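Long-range contact in large component of pyocin AP41 (Pseudomonas aeruginosa, PDB 4UHQ), which is the toxin component of a bacteriocin whose nuclease domain, the part crystallised here, probably cleaves DNA as an HNH-type endonuclease: residues 78-82 and 92-96. Residues are numbered along the deposited sequence; the frame is centred on the assembly and turned at random.
Sequences LAPYA and EKFEI
Two backbone bonds that flank Y81 and K93 join the segments: F94 N donates to P80 O at 2.9 Å, and A82 N donates to E92 O at the same length. Together they make a beta bridge; it is single, Y81 with K93, and the short touching parts run 111° apart, so the pairing is local.

On one flank the K93 chain, extended beyond CG, runs alongside the Y81 side chain in the same direction. Its CG stands over a ring face toward the rim, and its CE comes 3.7 Å from Y81 CE2. NZ, near the Y81 hydroxyl end, donates to a water, and the water donates in turn to A79 O at 2.7 Å, tying the lysine end to the neighbouring backbone. E92 lies beside Y81 too, its OE1 near the ring plane at the edge, with carboxylate and ring turned 61° apart.

F94 occupies another flank. With CG anti to the carbonyl carbon (chi1 -72°), the ring reaches back to the other segment, where A82 CB sits over one face, 4.1 Å from the centroid, a CH-pi contact. P80 CG packs 3.7 Å from F94 CD2, the two side chains crossing at about a right angle. Further cover for F94 comes from A21, I116 and T118, while W53 of helix 45-57 touches A79 and P80.

E95, which follows F94, hydrogen-bonds H122, a nickel ligand, through OE1. The bridge lies just before strand 95-98, which with strand 114-117 and helix 119-132 forms the beta-beta-alpha-metal motif of HNH nucleases.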
ATOM      1  N   LEU A  78       2.821  -9.915  -5.996  1.00 20.10           N
ATOM      2  CA  LEU A  78       3.846  -8.894  -6.205  1.00 18.77           C
ATOM      3  C   LEU A  78       3.262  -7.521  -6.444  1.00 19.00           C
ATOM      4  O   LEU A  78       2.177  -7.382  -6.983  1.00 18.90           O
ATOM      5  CB  LEU A  78       4.715  -9.267  -7.410  1.00 20.42           C
ATOM      6  CG  LEU A  78       5.367 -10.624  -7.257  1.00 23.64           C
ATOM      7  CD1 LEU A  78       6.035 -11.005  -8.590  1.00 28.71           C
ATOM      8  CD2 LEU A  78       6.395 -10.584  -6.166  1.00 29.51           C
ATOM      9  N   ALA A  79       3.954  -6.481  -5.991  1.00 19.25           N
ATOM     10  CA  ALA A  79       3.445  -5.150  -6.189  1.00 17.38           C
ATOM     11  C   ALA A  79       3.430  -4.727  -7.645  1.00 17.30           C
ATOM     12  O   ALA A  79       4.316  -5.085  -8.415  1.00 18.98           O
ATOM     13  CB  ALA A  79       4.276  -4.145  -5.371  1.00 18.97           C
ATOM     14  N   PRO A  80       2.441  -3.900  -8.019  1.00 16.26           N
ATOM     15  CA  PRO A  80       2.397  -3.439  -9.408  1.00 15.96           C
ATOM     16  C   PRO A  80       3.437  -2.330  -9.605  1.00 17.16           C
ATOM     17  O   PRO A  80       3.832  -1.657  -8.630  1.00 18.54           O
ATOM     18  CB  PRO A  80       0.984  -2.876  -9.570  1.00 18.49           C
ATOM     19  CG  PRO A  80       0.530  -2.509  -8.158  1.00 18.49           C
ATOM     20  CD  PRO A  80       1.308  -3.416  -7.219  1.00 17.37           C
ATOM     21  N   TYR A  81       3.913  -2.181 -10.812  1.00 17.35           N
ATOM     22  CA  TYR A  81       4.870  -1.121 -11.157  1.00 18.25           C
ATOM     23  C   TYR A  81       4.184   0.200 -11.326  1.00 18.71           C
ATOM     24  O   TYR A  81       3.116   0.316 -11.931  1.00 20.49           O
ATOM     25  CB  TYR A  81       5.571  -1.466 -12.488  1.00 19.19           C
ATOM     26  CG  TYR A  81       6.483  -2.646 -12.409  1.00 18.22           C
ATOM     27  CD1 TYR A  81       5.993  -3.926 -12.654  1.00 18.57           C
ATOM     28  CD2 TYR A  81       7.826  -2.505 -12.093  1.00 20.57           C
ATOM     29  CE1 TYR A  81       6.817  -5.027 -12.617  1.00 20.30           C
ATOM     30  CE2 TYR A  81       8.671  -3.603 -12.046  1.00 19.94           C
ATOM     31  CZ  TYR A  81       8.149  -4.864 -12.281  1.00 23.00           C
ATOM     32  OH  TYR A  81       8.982  -5.957 -12.229  1.00 26.25           O
ATOM     33  N   ALA A  82       4.828   1.241 -10.809  1.00 18.81           N
ATOM     34  CA  ALA A  82       4.407   2.622 -11.065  1.00 19.11           C
ATOM     35  C   ALA A  82       5.016   3.138 -12.370  1.00 22.35           C
ATOM     36  O   ALA A  82       5.971   2.541 -12.865  1.00 23.32           O
ATOM     37  CB  ALA A  82       4.843   3.524  -9.865  1.00 21.77           C
ATOM     38  N   GLU A  92      10.679   0.715  -7.997  1.00 21.60           N
ATOM     39  CA  GLU A  92       9.860   0.963  -9.169  1.00 20.28           C
ATOM     40  C   GLU A  92       8.395   0.659  -8.952  1.00 21.95           C
ATOM     41  O   GLU A  92       7.578   0.904  -9.845  1.00 23.83           O
ATOM     42  CB  GLU A  92      10.370   0.083 -10.319  1.00 22.07           C
ATOM     43  CG  GLU A  92      11.818   0.343 -10.586  1.00 23.78           C
ATOM     44  CD  GLU A  92      12.359  -0.474 -11.736  1.00 27.13           C
ATOM     45  OE1 GLU A  92      11.897  -1.621 -11.936  1.00 28.15           O
ATOM     46  OE2 GLU A  92      13.249   0.049 -12.427  1.00 33.53           O
ATOM     47  N   LYS A  93       8.058   0.075  -7.805  1.00 19.75           N
ATOM     48  CA  LYS A  93       6.718  -0.433  -7.617  1.00 19.29           C
ATOM     49  C   LYS A  93       5.970   0.376  -6.561  1.00 18.21           C
ATOM     50  O   LYS A  93       6.558   0.965  -5.650  1.00 18.77           O
ATOM     51  CB  LYS A  93       6.775  -1.902  -7.180  1.00 18.87           C
ATOM     52  CG  LYS A  93       7.532  -2.786  -8.164  1.00 20.16           C
ATOM     53  CD  LYS A  93       7.678  -4.230  -7.677  1.00 21.62           C
ATOM     54  CE  LYS A  93       8.645  -4.941  -8.631  1.00 27.89           C
ATOM     55  NZ  LYS A  93       8.583  -6.441  -8.426  1.00 30.80           N
ATOM     56  N   PHE A  94       4.639   0.328  -6.653  1.00 18.01           N
ATOM     57  CA  PHE A  94       3.825   0.912  -5.598  1.00 18.05           C
ATOM     58  C   PHE A  94       4.205   0.311  -4.243  1.00 19.19           C
ATOM     59  O   PHE A  94       4.459  -0.894  -4.106  1.00 18.98           O
ATOM     60  CB  PHE A  94       2.329   0.688  -5.914  1.00 19.17           C
ATOM     61  CG  PHE A  94       1.829   1.536  -7.041  1.00 17.66           C
ATOM     62  CD1 PHE A  94       1.364   2.793  -6.804  1.00 21.26           C
ATOM     63  CD2 PHE A  94       1.754   1.015  -8.324  1.00 19.08           C
ATOM     64  CE1 PHE A  94       0.884   3.595  -7.845  1.00 21.71           C
ATOM     65  CE2 PHE A  94       1.279   1.805  -9.360  1.00 19.34           C
ATOM     66  CZ  PHE A  94       0.826   3.058  -9.121  1.00 21.24           C
ATOM     67  N   GLU A  95       4.265   1.188  -3.253  1.00 17.42           N
ATOM     68  CA  GLU A  95       4.704   0.843  -1.907  1.00 17.25           C
ATOM     69  C   GLU A  95       3.603   1.025  -0.899  1.00 16.55           C
ATOM     70  O   GLU A  95       2.756   1.889  -1.068  1.00 16.54           O
ATOM     71  CB  GLU A  95       5.925   1.743  -1.510  1.00 18.51           C
ATOM     72  CG  GLU A  95       7.145   1.338  -2.373  1.00 19.20           C
ATOM     73  CD  GLU A  95       8.376   2.157  -2.160  1.00 24.83           C
ATOM     74  OE1 GLU A  95       8.298   3.163  -1.419  1.00 23.29           O
ATOM     75  OE2 GLU A  95       9.419   1.803  -2.768  1.00 27.48           O
ATOM     76  N   ILE A  96       3.626   0.212   0.157  1.00 16.48           N
ATOM     77  CA  ILE A  96       2.712   0.365   1.273  1.00 16.40           C
ATOM     78  C   ILE A  96       3.449   1.157   2.357  1.00 18.25           C
ATOM     79  O   ILE A  96       4.486   0.695   2.858  1.00 22.11           O
ATOM     80  CB  ILE A  96       2.289  -1.004   1.799  1.00 17.45           C
ATOM     81  CG1 ILE A  96       1.666  -1.848   0.695  1.00 19.94           C
ATOM     82  CG2 ILE A  96       1.273  -0.792   2.958  1.00 21.70           C
ATOM     83  CD1 ILE A  96       1.490  -3.316   1.122  1.00 23.66           C
TER
HETATM   84  O   HOH W   1       5.989  -6.752  -9.662  1.00 27.33           O